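Local coordinates for signal transduction protein pmrD (Escherichia coli, PDB 4HN7) that binds the phosphorylated response regulator BasR and so promotes transcription of BasR-activated genes, inducing polymyxin resistance in some natural isolates, at residues I28-E33 with L67-Y72. Residues are numbered along the deposited sequence; the frame is centred on the assembly and turned at random.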
loop_
_atom_site.group_PDB
_atom_site.type_symbol
_atom_site.label_atom_id
_atom_site.label_comp_id
_atom_site.label_asym_id
_atom_site.label_seq_id
_atom_site.Cartn_x
_atom_site.Cartn_y
_atom_site.Cartn_z
ATOM N N ILE A 28 7.531 6.811 -24.258
ATOM C CA ILE A 28 7.564 5.425 -23.868
ATOM C C ILE A 28 6.200 4.926 -23.407
ATOM O O ILE A 28 5.630 5.486 -22.533
ATOM C CB ILE A 28 8.544 5.293 -22.714
ATOM C CG1 ILE A 28 9.873 5.899 -23.143
ATOM C CG2 ILE A 28 8.725 3.840 -22.364
ATOM C CD1 ILE A 28 10.802 6.275 -22.021
ATOM N N LYS A 29 5.691 3.861 -24.016
ATOM C CA LYS A 29 4.418 3.282 -23.687
ATOM C C LYS A 29 4.724 1.852 -23.354
ATOM O O LYS A 29 5.574 1.288 -23.979
ATOM C CB LYS A 29 3.502 3.358 -24.885
ATOM C CG LYS A 29 3.533 4.705 -25.562
ATOM C CD LYS A 29 2.301 4.945 -26.413
ATOM C CE LYS A 29 2.342 6.305 -27.113
ATOM N NZ LYS A 29 1.628 7.403 -26.365
ATOM N N MET A 30 4.085 1.280 -22.346
ATOM C CA MET A 30 4.440 -0.024 -21.834
ATOM C C MET A 30 3.125 -0.707 -21.633
ATOM O O MET A 30 2.111 -0.070 -21.608
ATOM C CB MET A 30 5.164 0.038 -20.480
ATOM C CG MET A 30 6.499 0.744 -20.477
ATOM S SD MET A 30 7.912 -0.103 -21.247
ATOM C CE MET A 30 8.187 -1.346 -20.013
ATOM N N ILE A 31 3.160 -2.017 -21.551
ATOM C CA ILE A 31 2.046 -2.796 -21.157
ATOM C C ILE A 31 2.527 -3.381 -19.869
ATOM O O ILE A 31 3.669 -3.801 -19.779
ATOM C CB ILE A 31 1.783 -3.939 -22.152
ATOM C CG1 ILE A 31 1.465 -3.320 -23.480
ATOM C CG2 ILE A 31 0.646 -4.855 -21.639
ATOM C CD1 ILE A 31 1.333 -4.275 -24.633
ATOM N N ALA A 32 1.659 -3.448 -18.875
ATOM C CA ALA A 32 2.079 -3.947 -17.593
ATOM C C ALA A 32 0.995 -4.748 -16.945
ATOM O O ALA A 32 -0.125 -4.365 -16.954
ATOM C CB ALA A 32 2.527 -2.808 -16.699
ATOM N N GLU A 33 1.405 -5.848 -16.349
ATOM C CA GLU A 33 0.579 -6.713 -15.600
ATOM C C GLU A 33 0.816 -6.325 -14.138
ATOM O O GLU A 33 1.956 -6.356 -13.644
ATOM C CB GLU A 33 1.042 -8.121 -15.899
ATOM C CG GLU A 33 0.075 -9.253 -15.604
ATOM C CD GLU A 33 0.454 -10.523 -16.387
ATOM O OE1 GLU A 33 1.165 -11.408 -15.818
ATOM O OE2 GLU A 33 0.072 -10.622 -17.591
ATOM N N LEU A 67 3.753 -6.869 -11.743
ATOM C CA LEU A 67 4.103 -8.245 -11.854
ATOM C C LEU A 67 4.933 -8.499 -13.101
ATOM O O LEU A 67 5.795 -9.361 -13.111
ATOM C CB LEU A 67 2.828 -9.075 -11.895
ATOM C CG LEU A 67 2.038 -8.964 -10.589
ATOM C CD1 LEU A 67 0.860 -9.902 -10.628
ATOM C CD2 LEU A 67 2.865 -9.295 -9.365
ATOM N N SER A 68 4.684 -7.770 -14.173
ATOM C CA SER A 68 5.569 -7.831 -15.338
ATOM C C SER A 68 5.223 -6.715 -16.272
ATOM O O SER A 68 4.114 -6.178 -16.190
ATOM C CB SER A 68 5.441 -9.153 -16.099
ATOM O OG SER A 68 4.370 -9.129 -17.029
ATOM N N ALA A 69 6.171 -6.405 -17.165
ATOM C CA ALA A 69 6.042 -5.371 -18.184
ATOM C C ALA A 69 6.762 -5.620 -19.498
ATOM O O ALA A 69 7.779 -6.287 -19.557
ATOM C CB ALA A 69 6.524 -4.058 -17.634
ATOM N N SER A 70 6.231 -4.995 -20.534
ATOM C CA SER A 70 6.784 -5.074 -21.854
ATOM C C SER A 70 6.528 -3.764 -22.475
ATOM O O SER A 70 5.712 -3.039 -21.990
ATOM C CB SER A 70 6.016 -6.115 -22.631
ATOM O OG SER A 70 5.163 -6.813 -21.755
ATOM N N SER A 71 7.203 -3.428 -23.540
ATOM C CA SER A 71 6.825 -2.217 -24.216
ATOM C C SER A 71 5.601 -2.545 -25.043
ATOM O O SER A 71 5.274 -3.719 -25.245
ATOM C CB SER A 71 7.954 -1.596 -25.044
ATOM O OG SER A 71 8.254 -2.392 -26.158
ATOM N N TYR A 72 4.926 -1.495 -25.505
ATOM C CA TYR A 72 3.618 -1.619 -26.146
ATOM C C TYR A 72 3.729 -2.028 -27.593
ATOM O O TYR A 72 4.514 -1.491 -28.330
ATOM C CB TYR A 72 2.846 -0.275 -26.061
ATOM C CG TYR A 72 1.469 -0.251 -26.737
ATOM C CD1 TYR A 72 0.384 -0.989 -26.205
ATOM C CD2 TYR A 72 1.239 0.503 -27.915
ATOM C CE1 TYR A 72 -0.876 -0.972 -26.822
ATOM C CE2 TYR A 72 -0.020 0.523 -28.540
ATOM C CZ TYR A 72 -1.075 -0.221 -27.993
ATOM O OH TYR A 72 -2.325 -0.236 -28.591
#
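Lys29 meets Tyr72 where the pairing of strands 29-35 and 63-71 runs out: the amide N of Tyr72 donates to Lys29 O at 3.2 Å, reaching it from above the carbonyl plane, while the CB atoms of the two residues are in contact. Met30 stands opposite Ser71 in a non-hydrogen-bonded pair. Its chain is bent at both chi2 and chi3 (each -73°), which folds SD and CE back over the Ser70-Ser71 peptide and leaves Met30 CE 4.0 Å from Ala69 CB. Ile31 and Ser70 form a hydrogen-bonded pair, with Ile31 N to Ser70 O at 2.8 Å and Ser70 N to Ile31 O at 2.9 Å. With CG1 beside its own backbone N (chi1 -62°), CG1 and CD1 of Ile31 both lie against Tyr72. Ile31 CG1 lies in the plane of the Tyr72 ring, at its edge, 3.7 Å from Tyr72 CD1. Helix 74-84 packs against this side of the sheet, Glu76 touching Ile31 and Ser70, and Trp77 touching Tyr72. Ala32 and Ala69 put their methyl groups on the other face, 4.3 Å apart from CB to CB, and strand 16-23 flanks Ala32 through a backbone hydrogen bond to Leu19. Glu33 N donates to Ser68 O at 2.7 Å, and the carbonyl O of Glu33 accepts twice, from Leu67 N and, on a lone pair in its plane, from Ser68 N. Glu33 points to the same face as Ile31 and Ser70, with its CB against Ser68 OG and its side chain touching Val83 of the helix. Leu67 and Ser68, both set against Glu33, form a classic beta bulge within the antiparallel pairing of strands 29-35 and 63-71, part of the closed six-stranded barrel of PmrD.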